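Extracellular ligand-binding receptor (Rhodopseudomonas palustris, PDB 4F06) binds p-hydroxybenzoic acid and probably serves as the solute-binding component of an ABC transporter for aromatic compounds derived from lignin. Local coordinates at residues A[6-11]-A[43-48]; A[38-43]-A[294-299]; A[71-76]-A[95-100]. All coordinates share one frame; numbering follows the deposited sequence. Where two conformers were deposited one is given.

Interaction 1 (A[6-11]-A[43-48]); sequences IKVGVI and HTVEFV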
loop_
_atom_site.group_PDB
_atom_site.type_symbol
_atom_site.label_atom_id
_atom_site.label_comp_id
_atom_site.label_asym_id
_atom_site.label_seq_id
_atom_site.Cartn_x
_atom_site.Cartn_y
_atom_site.Cartn_z
ATOM N N ILE A 6 5.478 -23.346 -13.229
ATOM C CA ILE A 6 4.596 -22.188 -13.450
ATOM C C ILE A 6 5.327 -20.935 -13.039
ATOM O O ILE A 6 5.789 -20.879 -11.896
ATOM C CB ILE A 6 3.263 -22.342 -12.673
ATOM C CG1 ILE A 6 2.546 -23.612 -13.157
ATOM C CG2 ILE A 6 2.396 -21.104 -12.823
ATOM C CD1 ILE A 6 1.321 -23.950 -12.307
ATOM N N LYS A 7 5.462 -19.957 -13.948
ATOM C CA LYS A 7 6.145 -18.737 -13.591
ATOM C C LYS A 7 5.161 -17.620 -13.297
ATOM O O LYS A 7 4.105 -17.516 -13.919
ATOM C CB LYS A 7 7.131 -18.329 -14.708
ATOM C CG LYS A 7 8.282 -19.323 -14.846
ATOM C CD LYS A 7 9.359 -18.881 -15.839
ATOM C CE LYS A 7 10.479 -19.913 -15.900
ATOM N NZ LYS A 7 11.542 -19.471 -16.848
ATOM N N VAL A 8 5.548 -16.801 -12.313
ATOM C CA VAL A 8 4.810 -15.636 -11.882
ATOM C C VAL A 8 5.723 -14.471 -12.114
ATOM O O VAL A 8 6.844 -14.461 -11.609
ATOM C CB VAL A 8 4.424 -15.729 -10.368
ATOM C CG1 VAL A 8 3.730 -14.449 -9.908
ATOM C CG2 VAL A 8 3.559 -16.946 -10.124
ATOM N N GLY A 9 5.246 -13.453 -12.844
ATOM C CA GLY A 9 6.096 -12.270 -13.117
ATOM C C GLY A 9 5.752 -11.155 -12.154
ATOM O O GLY A 9 4.609 -10.716 -12.083
ATOM N N VAL A 10 6.750 -10.722 -11.369
ATOM C CA VAL A 10 6.556 -9.687 -10.365
ATOM C C VAL A 10 7.229 -8.421 -10.846
ATOM O O VAL A 10 8.460 -8.412 -11.069
ATOM C CB VAL A 10 7.181 -10.119 -9.026
ATOM C CG1 VAL A 10 6.955 -9.030 -7.985
ATOM C CG2 VAL A 10 6.584 -11.447 -8.519
ATOM N N ILE A 11 6.453 -7.359 -11.005
ATOM C CA ILE A 11 7.030 -6.067 -11.406
ATOM C C ILE A 11 7.031 -5.197 -10.147
ATOM O O ILE A 11 6.010 -5.033 -9.476
ATOM C CB ILE A 11 6.164 -5.421 -12.519
ATOM C CG1 ILE A 11 6.207 -6.292 -13.802
ATOM C CG2 ILE A 11 6.641 -3.961 -12.776
ATOM C CD1 ILE A 11 5.148 -5.904 -14.808
ATOM N N HIS A 43 2.932 -28.820 -9.457
ATOM C CA HIS A 43 3.800 -27.920 -10.232
ATOM C C HIS A 43 4.732 -27.180 -9.317
ATOM O O HIS A 43 4.423 -26.934 -8.175
ATOM C CB HIS A 43 2.931 -26.897 -10.960
ATOM C CG HIS A 43 2.063 -27.508 -12.031
ATOM N ND1 HIS A 43 0.859 -28.093 -11.776
ATOM C CD2 HIS A 43 2.274 -27.614 -13.395
ATOM C CE1 HIS A 43 0.333 -28.549 -12.930
ATOM N NE2 HIS A 43 1.193 -28.243 -13.927
ATOM N N THR A 44 5.890 -26.797 -9.820
ATOM C CA THR A 44 6.796 -25.888 -9.126
ATOM C C THR A 44 6.415 -24.467 -9.524
ATOM O O THR A 44 6.127 -24.213 -10.684
ATOM C CB THR A 44 8.230 -26.183 -9.546
ATOM O OG1 THR A 44 8.576 -27.487 -9.081
ATOM C CG2 THR A 44 9.187 -25.211 -8.937
ATOM N N VAL A 45 6.376 -23.552 -8.557
ATOM C CA VAL A 45 6.030 -22.140 -8.807
ATOM C C VAL A 45 7.334 -21.367 -8.692
ATOM O O VAL A 45 8.040 -21.458 -7.686
ATOM C CB VAL A 45 4.983 -21.621 -7.804
ATOM C CG1 VAL A 45 4.578 -20.183 -8.127
ATOM C CG2 VAL A 45 3.774 -22.559 -7.828
ATOM N N GLU A 46 7.631 -20.570 -9.724
ATOM C CA GLU A 46 8.836 -19.745 -9.730
ATOM C C GLU A 46 8.426 -18.278 -9.924
ATOM O O GLU A 46 7.713 -17.971 -10.876
ATOM C CB GLU A 46 9.773 -20.179 -10.891
ATOM C CG GLU A 46 11.052 -19.375 -10.993
ATOM C CD GLU A 46 11.888 -19.743 -12.202
ATOM O OE1 GLU A 46 11.682 -20.830 -12.826
ATOM O OE2 GLU A 46 12.788 -18.928 -12.535
ATOM N N PHE A 47 8.952 -17.394 -9.081
ATOM C CA PHE A 47 8.738 -15.959 -9.196
ATOM C C PHE A 47 9.919 -15.335 -9.920
ATOM O O PHE A 47 11.086 -15.608 -9.591
ATOM C CB PHE A 47 8.561 -15.380 -7.798
ATOM C CG PHE A 47 7.297 -15.846 -7.112
ATOM C CD1 PHE A 47 7.291 -17.028 -6.339
ATOM C CD2 PHE A 47 6.107 -15.076 -7.204
ATOM C CE1 PHE A 47 6.123 -17.475 -5.721
ATOM C CE2 PHE A 47 4.943 -15.530 -6.568
ATOM C CZ PHE A 47 4.956 -16.710 -5.817
ATOM N N VAL A 48 9.597 -14.505 -10.917
ATOM C CA VAL A 48 10.550 -13.803 -11.819
ATOM C C VAL A 48 10.345 -12.291 -11.612
ATOM O O VAL A 48 9.223 -11.810 -11.747
ATOM C CB VAL A 48 10.273 -14.172 -13.306
ATOM C CG1 VAL A 48 11.316 -13.520 -14.234
ATOM C CG2 VAL A 48 10.237 -15.702 -13.469
#
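From Ile6 with Val45 through Lys7 with Glu46 and Val8 with Phe47 to Gly9 with Val48, segments 6-11 and 43-48 run as parallel strands, 24° apart in direction and joined by five backbone hydrogen bonds. They are the two strands of a beta-alpha-beta crossover, helix 19-36 lying between them in the chain, within the open sheet of a periplasmic binding protein. Ile6, Val8, Val45 and Phe47 occupy one face, where beta-branched and aromatic side chains pack under helices 283-301 and 19-36. Val8 lies alongside the Phe47 ring, its CB 3.6 Å from Phe47 CD2, while Val8 CG2 crosses to Val45 CG1 at 3.9 Å. At the margin, Ile6 places CG1 beside its own backbone N (chi1 -60°) and extends from there (chi2 172°), which carries the terminal CD1 to 3.6 Å from His43 CB. Cut back to an alanine, the side chain would lose both branches and CD1, which would probably open a gap beside His43 CB and CG and under Ile299 of helix 283-301. The other face is more polar: the extended chains of Lys7 and Glu46 lie side by side, pointing the same way, with Lys7 CE 3.4 Å from Glu46 OE1. Lys7 NZ stands 4.2 Å from Glu46 OE1, too far for a salt bridge; it pairs with Glu71. Gly9 offers no side chain to that face, where Val48 reaches Leu67 of helix 57-69. Farther along, Val10 CG2 meets the edge of the Phe47 ring, 3.9 Å from Phe47 CD2.

Interaction 2 (A[38-43]-A[294-299]); sequences NKVAGH and LIYKMI. With PHB (p-hydroxybenzoic acid), chain C.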
loop_
_atom_site.group_PDB
_atom_site.type_symbol
_atom_site.label_atom_id
_atom_site.label_comp_id
_atom_site.label_asym_id
_atom_site.label_seq_id
_atom_site.Cartn_x
_atom_site.Cartn_y
_atom_site.Cartn_z
ATOM N N ASN A 38 7.351 -24.340 -2.538
ATOM C CA ASN A 38 7.250 -23.852 -3.921
ATOM C C ASN A 38 6.514 -24.842 -4.824
ATOM O O ASN A 38 6.569 -24.715 -6.040
ATOM C CB ASN A 38 8.633 -23.500 -4.515
ATOM C CG ASN A 38 9.480 -24.717 -4.774
ATOM O OD1 ASN A 38 9.214 -25.792 -4.266
ATOM N ND2 ASN A 38 10.539 -24.553 -5.559
ATOM N N LYS A 39 5.785 -25.795 -4.242
ATOM C CA LYS A 39 5.008 -26.775 -4.976
ATOM C C LYS A 39 3.483 -26.539 -4.783
ATOM O O LYS A 39 2.979 -26.364 -3.657
ATOM C CB LYS A 39 5.412 -28.204 -4.549
ATOM C CG LYS A 39 6.714 -28.606 -5.238
ATOM C CD LYS A 39 7.948 -28.467 -4.380
ATOM C CE LYS A 39 9.187 -28.774 -5.213
ATOM N NZ LYS A 39 10.442 -28.141 -4.698
ATOM N N VAL A 40 2.759 -26.525 -5.891
ATOM C CA VAL A 40 1.316 -26.442 -5.845
ATOM C C VAL A 40 0.748 -27.284 -6.974
ATOM O O VAL A 40 1.151 -27.139 -8.124
ATOM C CB VAL A 40 0.820 -25.002 -6.101
ATOM C CG1 VAL A 40 -0.671 -24.947 -5.891
ATOM C CG2 VAL A 40 1.516 -24.012 -5.193
ATOM N N ALA A 41 -0.230 -28.138 -6.647
ATOM C CA ALA A 41 -0.997 -28.892 -7.642
ATOM C C ALA A 41 -0.060 -29.686 -8.540
ATOM O O ALA A 41 -0.314 -29.829 -9.735
ATOM C CB ALA A 41 -1.890 -27.970 -8.482
ATOM N N GLY A 42 1.035 -30.168 -7.964
ATOM C CA GLY A 42 2.017 -30.961 -8.704
ATOM C C GLY A 42 2.942 -30.149 -9.608
ATOM O O GLY A 42 3.642 -30.719 -10.447
ATOM N N HIS A 43 2.932 -28.820 -9.457
ATOM C CA HIS A 43 3.800 -27.920 -10.232
ATOM C C HIS A 43 4.732 -27.180 -9.317
ATOM O O HIS A 43 4.423 -26.934 -8.175
ATOM C CB HIS A 43 2.931 -26.897 -10.960
ATOM C CG HIS A 43 2.063 -27.508 -12.031
ATOM N ND1 HIS A 43 0.859 -28.093 -11.776
ATOM C CD2 HIS A 43 2.274 -27.614 -13.395
ATOM C CE1 HIS A 43 0.333 -28.549 -12.930
ATOM N NE2 HIS A 43 1.193 -28.243 -13.927
ATOM N N LEU A 294 -2.853 -15.943 -2.611
ATOM C CA LEU A 294 -3.909 -15.957 -3.650
ATOM C C LEU A 294 -3.425 -16.670 -4.908
ATOM O O LEU A 294 -4.191 -17.396 -5.557
ATOM C CB LEU A 294 -4.372 -14.548 -4.011
ATOM C CG LEU A 294 -5.020 -13.780 -2.862
ATOM C CD1 LEU A 294 -5.687 -12.537 -3.377
ATOM C CD2 LEU A 294 -6.063 -14.620 -2.134
ATOM N N ILE A 295 -2.163 -16.462 -5.293
ATOM C CA ILE A 295 -1.617 -17.145 -6.468
ATOM C C ILE A 295 -1.602 -18.656 -6.248
ATOM O O ILE A 295 -1.998 -19.398 -7.147
ATOM C CB ILE A 295 -0.226 -16.601 -6.833
ATOM C CG1 ILE A 295 -0.396 -15.134 -7.289
ATOM C CG2 ILE A 295 0.461 -17.488 -7.875
ATOM C CD1 ILE A 295 0.900 -14.371 -7.344
ATOM N N TYR A 296 -1.214 -19.106 -5.049
ATOM C CA TYR A 296 -1.243 -20.560 -4.765
ATOM C C TYR A 296 -2.680 -21.059 -4.846
ATOM O O TYR A 296 -2.938 -22.152 -5.393
ATOM C CB TYR A 296 -0.614 -20.854 -3.407
ATOM C CG TYR A 296 0.908 -20.934 -3.478
ATOM C CD1 TYR A 296 1.681 -20.048 -4.254
ATOM C CD2 TYR A 296 1.594 -21.860 -2.691
ATOM C CE1 TYR A 296 3.076 -20.153 -4.277
ATOM C CE2 TYR A 296 2.970 -21.946 -2.688
ATOM C CZ TYR A 296 3.714 -21.083 -3.466
ATOM O OH TYR A 296 5.061 -21.134 -3.494
ATOM N N LYS A 297 -3.640 -20.300 -4.306
ATOM C CA LYS A 297 -5.038 -20.730 -4.412
ATOM C C LYS A 297 -5.490 -20.833 -5.885
ATOM O O LYS A 297 -6.192 -21.775 -6.257
ATOM C CB LYS A 297 -5.944 -19.736 -3.659
ATOM C CG LYS A 297 -7.425 -20.084 -3.765
ATOM C CD LYS A 297 -7.819 -21.328 -3.020
ATOM C CE LYS A 297 -9.335 -21.463 -3.052
ATOM N NZ LYS A 297 -9.686 -22.629 -2.212
HETATM N N MSE A 298 -5.118 -19.847 -6.697
HETATM C CA MSE A 298 -5.530 -19.852 -8.120
HETATM C C MSE A 298 -4.913 -21.042 -8.848
HETATM O O MSE A 298 -5.598 -21.703 -9.629
HETATM C CB MSE A 298 -5.131 -18.542 -8.813
HETATM C CG MSE A 298 -6.013 -17.402 -8.332
HETATM SE SE MSE A 298 -5.964 -15.719 -9.250
HETATM C CE MSE A 298 -4.163 -15.269 -8.654
ATOM N N ILE A 299 -3.638 -21.350 -8.578
ATOM C CA ILE A 299 -3.020 -22.525 -9.184
ATOM C C ILE A 299 -3.738 -23.809 -8.730
ATOM O O ILE A 299 -3.998 -24.662 -9.556
ATOM C CB ILE A 299 -1.505 -22.527 -8.870
ATOM C CG1 ILE A 299 -0.826 -21.328 -9.572
ATOM C CG2 ILE A 299 -0.839 -23.825 -9.299
ATOM C CD1 ILE A 299 0.600 -21.051 -9.121
HETATM C "C1'" PHB C . -1.264 -23.453 -0.735
HETATM O "O1'" PHB C . -1.303 -24.110 -1.836
HETATM O "O2'" PHB C . -0.348 -23.493 0.118
HETATM C C1 PHB C . -2.406 -22.622 -0.353
HETATM C C2 PHB C . -2.354 -21.940 0.887
HETATM C C3 PHB C . -3.435 -21.179 1.285
HETATM C C4 PHB C . -4.534 -21.073 0.427
HETATM C C5 PHB C . -4.561 -21.726 -0.823
HETATM C C6 PHB C . -3.484 -22.529 -1.234
HETATM O O4 PHB C . -5.570 -20.297 0.856
#
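A two-residue hairpin closed by a type I' turn, Val40 to His43, rests on helix 283-301 through Val40, Tyr296 and Ile299, behind a p-hydroxybenzoic acid pocket to which Tyr296 and Lys297 belong. Ala41 and Gly42 supply the two positive phi angles of the turn, a conformation easy for glycine. Val40 divides its two methyls between Tyr296 and Ile299. CG2 sits over one face of the Tyr296 ring, 3.6 Å from the ring centroid and 22° off its normal, a CH-pi contact; CG1 lies 3.6 Å from Ile299 CG2, the two side chains crossing at about a right angle. Tyr296 lays its hydroxyl against the hairpin, with OH 3.5 Å from Asn38 CA, and gives its hydrogen bond to the Gly37 carbonyl. The ligand carboxylate meets this tyrosine at the ring edge, O1' lying 3.8 Å from Tyr296 CD2 and 3.7 Å from Tyr296 CB. Lys297 uses its aliphatic part, CB lying 3.7 Å from C5 of the ligand ring. Gripped at the hydroxyl, covered on one face by Val40 and met edge-to-face by Trp32, the tyrosine is probably held in its rotation, so its edge and CB keep a set place beside the carboxylate.

Interaction 3 (A[71-76]-A[95-100]); sequences EKVQYL and AKVPMV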
loop_
_atom_site.group_PDB
_atom_site.type_symbol
_atom_site.label_atom_id
_atom_site.label_comp_id
_atom_site.label_asym_id
_atom_site.label_seq_id
_atom_site.Cartn_x
_atom_site.Cartn_y
_atom_site.Cartn_z
ATOM N N GLU A 71 8.762 -15.242 -20.789
ATOM C CA GLU A 71 8.731 -16.095 -19.605
ATOM C C GLU A 71 7.471 -16.976 -19.522
ATOM O O GLU A 71 7.400 -17.880 -18.690
ATOM C CB GLU A 71 8.860 -15.212 -18.357
ATOM C CG GLU A 71 10.179 -14.447 -18.297
ATOM C CD GLU A 71 11.389 -15.371 -18.404
ATOM O OE1 GLU A 71 11.344 -16.516 -17.891
ATOM O OE2 GLU A 71 12.395 -14.950 -18.997
ATOM N N LYS A 72 6.462 -16.698 -20.360
ATOM C CA LYS A 72 5.212 -17.464 -20.417
ATOM C C LYS A 72 4.562 -17.525 -19.043
ATOM O O LYS A 72 3.993 -18.536 -18.639
ATOM C CB LYS A 72 5.430 -18.889 -21.023
ATOM C CG LYS A 72 6.027 -18.824 -22.435
ATOM C CD LYS A 72 6.242 -20.191 -23.081
ATOM C CE LYS A 72 6.482 -20.025 -24.576
ATOM N NZ LYS A 72 7.582 -19.053 -24.829
ATOM N N VAL A 73 4.598 -16.401 -18.323
ATOM C CA VAL A 73 4.007 -16.401 -16.992
ATOM C C VAL A 73 2.505 -16.648 -17.042
ATOM O O VAL A 73 1.825 -16.202 -17.972
ATOM C CB VAL A 73 4.281 -15.085 -16.213
ATOM C CG1 VAL A 73 5.782 -14.829 -16.099
ATOM C CG2 VAL A 73 3.578 -13.837 -16.791
ATOM N N GLN A 74 2.021 -17.368 -16.034
ATOM C CA GLN A 74 0.581 -17.550 -15.891
ATOM C C GLN A 74 -0.070 -16.437 -15.088
ATOM O O GLN A 74 -1.303 -16.246 -15.156
ATOM C CB GLN A 74 0.234 -18.896 -15.274
ATOM C CG GLN A 74 0.438 -20.071 -16.200
ATOM C CD GLN A 74 -0.248 -21.307 -15.646
ATOM O OE1 GLN A 74 -1.224 -21.197 -14.928
ATOM N NE2 GLN A 74 0.221 -22.469 -16.014
ATOM N N TYR A 75 0.728 -15.694 -14.281
ATOM C CA TYR A 75 0.224 -14.654 -13.371
ATOM C C TYR A 75 1.230 -13.518 -13.369
ATOM O O TYR A 75 2.433 -13.767 -13.484
ATOM C CB TYR A 75 0.097 -15.194 -11.923
ATOM C CG TYR A 75 -0.874 -16.353 -11.844
ATOM C CD1 TYR A 75 -2.259 -16.128 -11.735
ATOM C CD2 TYR A 75 -0.418 -17.651 -12.011
ATOM C CE1 TYR A 75 -3.156 -17.192 -11.794
ATOM C CE2 TYR A 75 -1.294 -18.717 -12.057
ATOM C CZ TYR A 75 -2.655 -18.489 -11.974
ATOM O OH TYR A 75 -3.603 -19.506 -12.069
ATOM N N LEU A 76 0.695 -12.307 -13.218
ATOM C CA LEU A 76 1.541 -11.122 -12.972
ATOM C C LEU A 76 1.225 -10.616 -11.549
ATOM O O LEU A 76 0.147 -10.903 -10.983
ATOM C CB LEU A 76 1.220 -9.994 -13.986
ATOM C CG LEU A 76 1.762 -10.260 -15.388
ATOM C CD1 LEU A 76 1.050 -9.386 -16.406
ATOM C CD2 LEU A 76 3.265 -9.988 -15.409
ATOM N N ALA A 95 -4.541 -11.477 -22.792
ATOM C CA ALA A 95 -3.424 -12.406 -22.520
ATOM C C ALA A 95 -3.820 -13.598 -21.665
ATOM O O ALA A 95 -3.083 -14.565 -21.568
ATOM C CB ALA A 95 -2.272 -11.661 -21.828
ATOM N N LYS A 96 -4.996 -13.508 -21.047
ATOM C CA LYS A 96 -5.517 -14.529 -20.106
ATOM C C LYS A 96 -4.589 -14.734 -18.913
ATOM O O LYS A 96 -4.362 -15.860 -18.464
ATOM C CB LYS A 96 -5.855 -15.851 -20.805
ATOM C CG LYS A 96 -6.918 -15.697 -21.885
ATOM C CD LYS A 96 -7.296 -17.049 -22.493
ATOM C CE LYS A 96 -8.384 -16.887 -23.553
ATOM N NZ LYS A 96 -9.694 -16.579 -22.918
ATOM N N VAL A 97 -4.067 -13.618 -18.387
ATOM C CA VAL A 97 -3.131 -13.616 -17.266
ATOM C C VAL A 97 -3.676 -12.677 -16.162
ATOM O O VAL A 97 -3.766 -11.478 -16.347
ATOM C CB VAL A 97 -1.754 -13.109 -17.740
ATOM C CG1 VAL A 97 -0.772 -12.882 -16.598
ATOM C CG2 VAL A 97 -1.138 -14.098 -18.764
ATOM N N PRO A 98 -4.024 -13.235 -14.969
ATOM C CA PRO A 98 -4.440 -12.337 -13.888
ATOM C C PRO A 98 -3.279 -11.543 -13.313
ATOM O O PRO A 98 -2.124 -11.959 -13.437
ATOM C CB PRO A 98 -5.003 -13.292 -12.820
ATOM C CG PRO A 98 -5.340 -14.573 -13.600
ATOM C CD PRO A 98 -4.268 -14.665 -14.658
HETATM N N MSE A 99 -3.614 -10.431 -12.655
HETATM C CA MSE A 99 -2.634 -9.590 -11.979
HETATM C C MSE A 99 -3.056 -9.407 -10.541
HETATM O O MSE A 99 -4.178 -8.949 -10.231
HETATM C CB MSE A 99 -2.515 -8.229 -12.672
HETATM C CG MSE A 99 -1.513 -7.278 -11.964
HETATM SE SE MSE A 99 -1.121 -5.613 -12.968
HETATM C CE MSE A 99 -2.803 -4.639 -12.902
ATOM N N VAL A 100 -2.115 -9.734 -9.647
ATOM C CA VAL A 100 -2.313 -9.495 -8.219
ATOM C C VAL A 100 -1.563 -8.226 -7.831
ATOM O O VAL A 100 -0.332 -8.188 -7.801
ATOM C CB VAL A 100 -1.776 -10.696 -7.411
ATOM C CG1 VAL A 100 -2.055 -10.439 -5.930
ATOM C CG2 VAL A 100 -2.466 -11.991 -7.859
HETATM O O HOH W 1 -3.335 -17.529 -16.478
#
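Leu76 takes both hydrogen bonds between these segments, as one member of each parallel bridge does, bonding to the residues flanking Met99: its N-H goes to Pro98 O (2.8 Å from Leu76 N, almost straight at 178°), and Leu76 O accepts from Val100 N at 2.9 Å. Between these two, Met99 CA comes 3.2 Å from Leu76 O in a CA-H...O contact. Pairing stops at Pro98. The amide hydrogen that would have met Gln74 O is absent from proline, and the ring carbon Pro98 CD lies 3.4 Å from that oxygen instead. A water makes good the loss, donating to Gln74 O and to Lys96 O and bridging the two segments. Lys96, with positive phi, ends helix 92-95 in a Schellman motif, and the chain then turns into the strand.

Around this polar core the packing is apolar. Val97 has CG1 anti to its backbone N (chi1 172°), which sets that methyl 3.8 Å from Leu76 CG, while the other methyl, CG2, faces Val73 O at 3.7 Å. Leucine suits this place because Leu76 also packs on Leu67 and Ile68 of helix 57-69. The Tyr75 ring crosses Pro98 obliquely, with Tyr75 CD1 3.8 Å from Pro98 CD, and continues to Met298 and Ile299 of helix 283-301. Selenomethionine Met99 shares the face of Leu76, but its chain leads off from it. Adjacent parallel strands, linked through helices and covered by helices on both faces, are characteristic of the open alpha/beta sheet in a lobe of periplasmic binding proteins.

How the interactions relate
All three contacts involve one sheet: interactions 1 and 3 pair its strands, interaction 2 sets a helix against the hairpin at its edge. Strands 39-40, 43-51, 5-12, 75-78 and 99-101 lie side by side in that order. Interaction 1 is about 9 Å from interaction 3 and 10 Å from interaction 2, centre to centre; interactions 2 and 3 are about 14 Å apart. Strand 5-12 bonds to segment 71-76 through Lys7 with Gln74 and Gly9 with Tyr75, and interactions 1 and 2 share His43. Along the chain, interaction 1 closes before interaction 3 opens; helix 283-301 returns some 250 residues after the hairpin. That helix packs on Ile6, Val45, Tyr75 and Val100, tying the sheet to a ligand pocket.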